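Local coordinates for glycoside hydrolase family protein (Novosphingobium sp. PP1Y, PDB 6Q2F) that probably hydrolyses alpha-L-rhamnosidic bonds, releasing terminal rhamnose from glycosides, at residues 638-643 and 724-729; 666-669 and 674-677. One frame throughout, in Å; residues are numbered along the deposited sequence.

Contact 1: 638-643 and 724-729; sequences QNLVAA and LLQTGR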
ATOM      1  N   GLN A 638     -15.945   1.344   9.209  1.00 23.19           N
ATOM      2  CA  GLN A 638     -16.185   1.801   7.860  1.00 24.54           C
ATOM      3  C   GLN A 638     -16.831   0.693   7.042  1.00 25.16           C
ATOM      4  O   GLN A 638     -17.657   0.949   6.225  1.00 22.73           O
ATOM      5  CB  GLN A 638     -14.925   2.308   7.197  1.00 21.97           C
ATOM      6  CG  GLN A 638     -14.343   3.534   7.829  1.00 22.67           C
ATOM      7  CD  GLN A 638     -13.277   3.221   8.832  1.00 29.58           C
ATOM      8  OE1 GLN A 638     -13.250   2.156   9.407  1.00 28.55           O
ATOM      9  NE2 GLN A 638     -12.386   4.130   9.016  1.00 24.64           N
ATOM     10  N   ASN A 639     -16.389  -0.531   7.283  1.00 26.05           N
ATOM     11  CA  ASN A 639     -16.856  -1.741   6.605  1.00 31.22           C
ATOM     12  C   ASN A 639     -16.372  -1.880   5.160  1.00 31.80           C
ATOM     13  O   ASN A 639     -15.953  -2.912   4.758  1.00 24.43           O
ATOM     14  CB  ASN A 639     -18.341  -1.998   6.756  1.00 23.37           C
ATOM     15  CG  ASN A 639     -18.730  -3.408   6.364  1.00 33.37           C
ATOM     16  OD1 ASN A 639     -18.129  -4.352   6.763  1.00 28.00           O
ATOM     17  ND2 ASN A 639     -19.741  -3.522   5.576  1.00 21.54           N
ATOM     18  N   LEU A 640     -16.452  -0.811   4.400  1.00 23.25           N
ATOM     19  CA  LEU A 640     -15.967  -0.817   3.047  1.00 24.66           C
ATOM     20  C   LEU A 640     -14.440  -0.842   3.028  1.00 27.76           C
ATOM     21  O   LEU A 640     -13.804  -0.196   3.793  1.00 29.15           O
ATOM     22  CB  LEU A 640     -16.517   0.377   2.294  1.00 25.43           C
ATOM     23  CG  LEU A 640     -18.011   0.425   2.058  1.00 24.58           C
ATOM     24  CD1 LEU A 640     -18.489   1.771   1.634  1.00 24.00           C
ATOM     25  CD2 LEU A 640     -18.460  -0.609   1.071  1.00 27.74           C
ATOM     26  N   VAL A 641     -13.871  -1.611   2.141  1.00 21.53           N
ATOM     27  CA  VAL A 641     -12.427  -1.734   1.990  1.00 22.69           C
ATOM     28  C   VAL A 641     -12.135  -1.633   0.506  1.00 26.40           C
ATOM     29  O   VAL A 641     -12.482  -2.544  -0.258  1.00 25.97           O
ATOM     30  CB  VAL A 641     -11.883  -3.061   2.536  1.00 23.00           C
ATOM     31  CG1 VAL A 641     -10.378  -3.124   2.350  1.00 18.84           C
ATOM     32  CG2 VAL A 641     -12.266  -3.270   3.994  1.00 23.56           C
ATOM     33  N   ALA A 642     -11.485  -0.556   0.097  1.00 25.22           N
ATOM     34  CA  ALA A 642     -11.205  -0.383  -1.316  1.00 24.90           C
ATOM     35  C   ALA A 642      -9.784  -0.824  -1.624  1.00 24.77           C
ATOM     36  O   ALA A 642      -8.910  -0.864  -0.752  1.00 26.30           O
ATOM     37  CB  ALA A 642     -11.406   1.073  -1.750  1.00 24.93           C
ATOM     38  N   ALA A 643      -9.558  -1.159  -2.886  1.00 24.02           N
ATOM     39  CA  ALA A 643      -8.202  -1.382  -3.345  1.00 23.86           C
ATOM     40  C   ALA A 643      -8.043  -0.917  -4.780  1.00 28.51           C
ATOM     41  O   ALA A 643      -8.888  -1.179  -5.638  1.00 26.67           O
ATOM     42  CB  ALA A 643      -7.802  -2.852  -3.215  1.00 27.65           C
ATOM     43  N   LEU A 724     -21.635  -9.740  -1.112  1.00 25.61           N
ATOM     44  CA  LEU A 724     -21.571 -10.656   0.027  1.00 28.67           C
ATOM     45  C   LEU A 724     -20.449 -10.260   0.977  1.00 27.73           C
ATOM     46  O   LEU A 724     -20.605 -10.339   2.205  1.00 25.15           O
ATOM     47  CB  LEU A 724     -21.386 -12.081  -0.466  1.00 23.28           C
ATOM     48  CG  LEU A 724     -22.490 -12.622  -1.402  1.00 26.25           C
ATOM     49  CD1 LEU A 724     -22.364 -14.142  -1.647  1.00 24.21           C
ATOM     50  CD2 LEU A 724     -23.841 -12.359  -0.775  1.00 24.20           C
ATOM     51  N   LEU A 725     -19.316  -9.796   0.428  1.00 21.63           N
ATOM     52  CA  LEU A 725     -18.171  -9.420   1.243  1.00 22.30           C
ATOM     53  C   LEU A 725     -18.343  -8.061   1.919  1.00 26.33           C
ATOM     54  O   LEU A 725     -17.490  -7.660   2.717  1.00 23.71           O
ATOM     55  CB  LEU A 725     -16.905  -9.474   0.392  1.00 19.99           C
ATOM     56  CG  LEU A 725     -16.587 -10.964   0.086  1.00 26.38           C
ATOM     57  CD1 LEU A 725     -15.511 -11.096  -0.994  1.00 23.16           C
ATOM     58  CD2 LEU A 725     -16.095 -11.649   1.353  1.00 27.14           C
ATOM     59  N   GLN A 726     -19.441  -7.362   1.664  1.00 23.24           N
ATOM     60  CA  GLN A 726     -19.804  -6.204   2.477  1.00 19.39           C
ATOM     61  C   GLN A 726     -20.897  -6.511   3.489  1.00 24.47           C
ATOM     62  O   GLN A 726     -21.200  -5.665   4.332  1.00 28.12           O
ATOM     63  CB  GLN A 726     -20.274  -5.047   1.576  1.00 20.31           C
ATOM     64  CG  GLN A 726     -19.209  -4.517   0.635  1.00 20.74           C
ATOM     65  CD  GLN A 726     -19.758  -3.519  -0.377  1.00 25.07           C
ATOM     66  OE1 GLN A 726     -20.862  -2.995  -0.221  1.00 22.84           O
ATOM     67  NE2 GLN A 726     -18.981  -3.253  -1.423  1.00 20.09           N
ATOM     68  N   THR A 727     -21.505  -7.682   3.404  1.00 26.01           N
ATOM     69  CA  THR A 727     -22.702  -7.995   4.172  1.00 26.16           C
ATOM     70  C   THR A 727     -22.349  -8.274   5.627  1.00 23.47           C
ATOM     71  O   THR A 727     -21.324  -8.886   5.917  1.00 26.44           O
ATOM     72  CB  THR A 727     -23.424  -9.205   3.556  1.00 26.90           C
ATOM     73  OG1 THR A 727     -23.825  -8.865   2.228  1.00 30.67           O
ATOM     74  CG2 THR A 727     -24.651  -9.594   4.369  1.00 24.09           C
ATOM     75  N   GLY A 728     -23.201  -7.809   6.541  1.00 22.08           N
ATOM     76  CA  GLY A 728     -22.933  -7.983   7.974  1.00 23.01           C
ATOM     77  C   GLY A 728     -21.567  -7.442   8.370  1.00 27.94           C
ATOM     78  O   GLY A 728     -21.120  -6.390   7.901  1.00 29.16           O
ATOM     79  N   ARG A 729     -20.866  -8.191   9.215  1.00 27.65           N
ATOM     80  CA  ARG A 729     -19.532  -7.810   9.650  1.00 28.22           C
ATOM     81  C   ARG A 729     -18.544  -8.926   9.374  1.00 24.31           C
ATOM     82  O   ARG A 729     -18.899 -10.104   9.390  1.00 28.21           O
ATOM     83  CB  ARG A 729     -19.478  -7.499  11.160  1.00 23.79           C
ATOM     84  CG  ARG A 729     -19.631  -8.770  12.077  1.00 22.49           C
ATOM     85  CD  ARG A 729     -19.492  -8.378  13.552  1.00 28.91           C
ATOM     86  NE  ARG A 729     -19.610  -9.511  14.482  1.00 30.07           N
ATOM     87  CZ  ARG A 729     -18.586 -10.266  14.874  1.00 29.30           C
ATOM     88  NH1 ARG A 729     -17.354 -10.048  14.413  1.00 25.35           N
ATOM     89  NH2 ARG A 729     -18.796 -11.247  15.735  1.00 25.78           N
TER

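Contact 2: 666-669 and 674-677; sequences LEFV and RPVI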
ATOM      1  N   LEU A 666      -7.798 -12.804  -4.810  1.00 31.10           N
ATOM      2  CA  LEU A 666      -6.834 -12.562  -3.748  1.00 25.83           C
ATOM      3  C   LEU A 666      -7.184 -11.292  -2.970  1.00 27.79           C
ATOM      4  O   LEU A 666      -7.095 -11.268  -1.741  1.00 24.96           O
ATOM      5  CB  LEU A 666      -5.423 -12.490  -4.340  1.00 27.37           C
ATOM      6  CG  LEU A 666      -4.354 -12.086  -3.316  1.00 32.91           C
ATOM      7  CD1 LEU A 666      -4.233 -13.164  -2.192  1.00 30.22           C
ATOM      8  CD2 LEU A 666      -2.998 -11.855  -3.992  1.00 28.42           C
ATOM      9  N   GLU A 667      -7.614 -10.235  -3.667  1.00 28.72           N
ATOM     10  CA  GLU A 667      -8.078  -9.039  -2.970  1.00 26.83           C
ATOM     11  C   GLU A 667      -9.286  -9.354  -2.098  1.00 32.71           C
ATOM     12  O   GLU A 667      -9.379  -8.901  -0.946  1.00 29.39           O
ATOM     13  CB  GLU A 667      -8.442  -7.959  -3.977  1.00 20.54           C
ATOM     14  CG  GLU A 667      -7.268  -7.445  -4.776  1.00 24.49           C
ATOM     15  CD  GLU A 667      -7.706  -6.414  -5.782  1.00 29.07           C
ATOM     16  OE1 GLU A 667      -8.652  -5.658  -5.485  1.00 29.04           O
ATOM     17  OE2 GLU A 667      -7.109  -6.378  -6.869  1.00 30.14           O
ATOM     18  N   PHE A 668     -10.234 -10.114  -2.649  1.00 26.71           N
ATOM     19  CA  PHE A 668     -11.435 -10.462  -1.902  1.00 27.55           C
ATOM     20  C   PHE A 668     -11.091 -11.223  -0.620  1.00 30.89           C
ATOM     21  O   PHE A 668     -11.562 -10.869   0.463  1.00 32.47           O
ATOM     22  CB  PHE A 668     -12.366 -11.276  -2.794  1.00 29.70           C
ATOM     23  CG  PHE A 668     -13.119 -10.442  -3.810  1.00 28.80           C
ATOM     24  CD1 PHE A 668     -13.575  -9.175  -3.485  1.00 25.91           C
ATOM     25  CD2 PHE A 668     -13.387 -10.938  -5.075  1.00 27.70           C
ATOM     26  CE1 PHE A 668     -14.280  -8.417  -4.389  1.00 22.86           C
ATOM     27  CE2 PHE A 668     -14.076 -10.174  -6.007  1.00 32.20           C
ATOM     28  CZ  PHE A 668     -14.531  -8.913  -5.659  1.00 26.35           C
ATOM     29  N   VAL A 669     -10.251 -12.263  -0.720  1.00 24.83           N
ATOM     30  CA  VAL A 669      -9.996 -13.108   0.445  1.00 23.95           C
ATOM     31  C   VAL A 669      -9.092 -12.404   1.463  1.00 27.61           C
ATOM     32  O   VAL A 669      -9.034 -12.817   2.624  1.00 27.47           O
ATOM     33  CB  VAL A 669      -9.408 -14.460  -0.001  1.00 27.79           C
ATOM     34  CG1 VAL A 669      -7.895 -14.360  -0.256  1.00 24.28           C
ATOM     35  CG2 VAL A 669      -9.743 -15.551   1.026  1.00 24.78           C
ATOM     36  N   ARG A 674     -14.456  -3.476  -2.189  1.00 19.19           N
ATOM     37  CA  ARG A 674     -14.779  -2.471  -3.206  1.00 23.51           C
ATOM     38  C   ARG A 674     -13.562  -2.301  -4.095  1.00 22.04           C
ATOM     39  O   ARG A 674     -12.719  -1.422  -3.861  1.00 23.57           O
ATOM     40  CB  ARG A 674     -15.181  -1.127  -2.591  1.00 25.05           C
ATOM     41  CG  ARG A 674     -15.339  -0.030  -3.643  1.00 20.94           C
ATOM     42  CD  ARG A 674     -16.102   1.155  -3.135  1.00 24.89           C
ATOM     43  NE  ARG A 674     -17.503   0.837  -2.869  1.00 24.93           N
ATOM     44  CZ  ARG A 674     -18.378   1.701  -2.366  1.00 26.60           C
ATOM     45  NH1 ARG A 674     -17.999   2.942  -2.072  1.00 28.95           N
ATOM     46  NH2 ARG A 674     -19.626   1.324  -2.153  1.00 28.77           N
ATOM     47  N   PRO A 675     -13.401  -3.158  -5.098  1.00 24.48           N
ATOM     48  CA  PRO A 675     -12.277  -2.977  -6.014  1.00 22.31           C
ATOM     49  C   PRO A 675     -12.416  -1.655  -6.757  1.00 25.81           C
ATOM     50  O   PRO A 675     -13.519  -1.228  -7.115  1.00 26.92           O
ATOM     51  CB  PRO A 675     -12.384  -4.188  -6.949  1.00 23.94           C
ATOM     52  CG  PRO A 675     -13.107  -5.256  -6.082  1.00 22.52           C
ATOM     53  CD  PRO A 675     -14.129  -4.416  -5.352  1.00 23.29           C
ATOM     54  N   VAL A 676     -11.292  -0.977  -6.937  1.00 22.99           N
ATOM     55  CA  VAL A 676     -11.214   0.213  -7.768  1.00 24.93           C
ATOM     56  C   VAL A 676     -10.194  -0.128  -8.848  1.00 29.59           C
ATOM     57  O   VAL A 676      -8.983  -0.167  -8.584  1.00 27.00           O
ATOM     58  CB  VAL A 676     -10.826   1.469  -6.971  1.00 29.77           C
ATOM     59  CG1 VAL A 676     -10.921   2.719  -7.875  1.00 21.83           C
ATOM     60  CG2 VAL A 676     -11.750   1.616  -5.739  1.00 19.83           C
ATOM     61  N   ILE A 677     -10.673  -0.471 -10.017  1.00 29.01           N
ATOM     62  CA  ILE A 677      -9.795  -0.933 -11.052  1.00 29.45           C
ATOM     63  C   ILE A 677      -8.869   0.080 -11.642  1.00 25.75           C
ATOM     64  O   ILE A 677      -9.279   1.080 -12.095  1.00 23.78           O
ATOM     65  CB  ILE A 677     -10.570  -1.648 -12.161  1.00 29.47           C
ATOM     66  CG1 ILE A 677     -11.381  -2.776 -11.576  1.00 32.90           C
ATOM     67  CG2 ILE A 677      -9.634  -2.169 -13.221  1.00 21.41           C
ATOM     68  CD1 ILE A 677     -12.629  -3.095 -12.328  1.00 32.36           C
TER

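Contact 1: 638-643 and 724-729
The side-chain amide of Asn-639 reaches across to the last turn of helix 712-726, where ND2 donates a hydrogen bond of 2.9 Å to the main-chain O of Gln-726. The acceptor lies in the plane of the amide and the N-H...O angle is 154°, but the donor sits 20° off the plane of the carbonyl it meets. A first torsion of -165° sets CG opposite the backbone N and carries the amide across to Gln-726. Asparagine suits the place because its other end is used too: OD1 accepts from Arg-897, which also binds the carbonyl of Thr-727. Replacement by an alanine would probably leave the Gln-726 carbonyl without this donor and deprive Arg-897 of one acceptor. Beside this bond, Leu-640 CD2 rests on the amide of Gln-726, 3.5 Å from CD, 3.6 Å from OE1 and 3.7 Å from NE2, so that one methyl meets all three atoms of the flat group. Beyond CG the glutamine chain is extended, and NE2 gives its bonds to the carbonyls of Asn-673 and Ser-52, which hold the amide in place while the methyl of Leu-640 lies over its face. The contact thus joins the loop between helix 620-636 and strand 642-649 to the last turn of helix 712-726 and the residues around it, with strand 604-610 beside Leu-640 and strand 894-899 against Leu-725, Thr-727 and Arg-729.

Contact 2: 666-669 and 674-677
Glu-667, on helix 657-670, has its CB set toward strand 674-677, and its OE1 lies 4.3 Å from CB of Pro-675. This is only a loose approach to a carbon; OE1 instead makes its hydrogen bond with Ser-645 of strand 642-649, which gives a buried carboxylate oxygen a partner. Glutamate suits the place because it is long enough to bring OE1 to that serine; the side chain also touches Ala-643 and Met-646 of the same strand, the carboxylate end being the part near Ala-643. Strand 642-649, helix 657-670 and strand 674-677 form the last beta-alpha-beta unit of an eight-stranded parallel beta/alpha barrel, which strand 674-677 closes against strand 56-62; Glu-667 and Phe-668 are the residues of this turn that face strand 674-677. The sodium ion is about 12 Å from the side chain of Glu-667, too far for direct coordination. Next along the helix, Phe-668 provides the apolar part of the contact. With chi1 at -77°, CG lies opposite the carbonyl carbon and the ring comes nearer the strand, bringing CE1 to 3.8 Å and CZ to 3.9 Å from CG of Pro-675. The two side chains cross at about a right angle, and the proline meets the ring obliquely. A phenylalanine is long enough to span from helix to strand, while the compact proline ring offers it a rigid surface; Ser-722 of helix 712-726 touches both rings.

In the fold
Contact 2 is buried, whereas contact 1 is a surface contact among partly exposed residues, and the chemistry follows: contact 2 combines ring packing with a buried carboxylate that is hydrogen-bonded to Ser-645, whereas contact 1 rests on an amide-to-carbonyl bond with one methyl on an amide. Their centres are 10 Å apart, and contact 2 is nested in the chain loop that contact 1 closes. Both rest on the same sheet, since strands 642-649 and 674-677 are neighbours: Val-641 O lies 2.9 Å from Arg-674 N, and Ala-643 O lies 2.7 Å from Val-676 N, both probable hydrogen bonds. Helix 712-726 is shared as well, with Leu-725 CD1 packing 3.6 Å from Phe-668 CB.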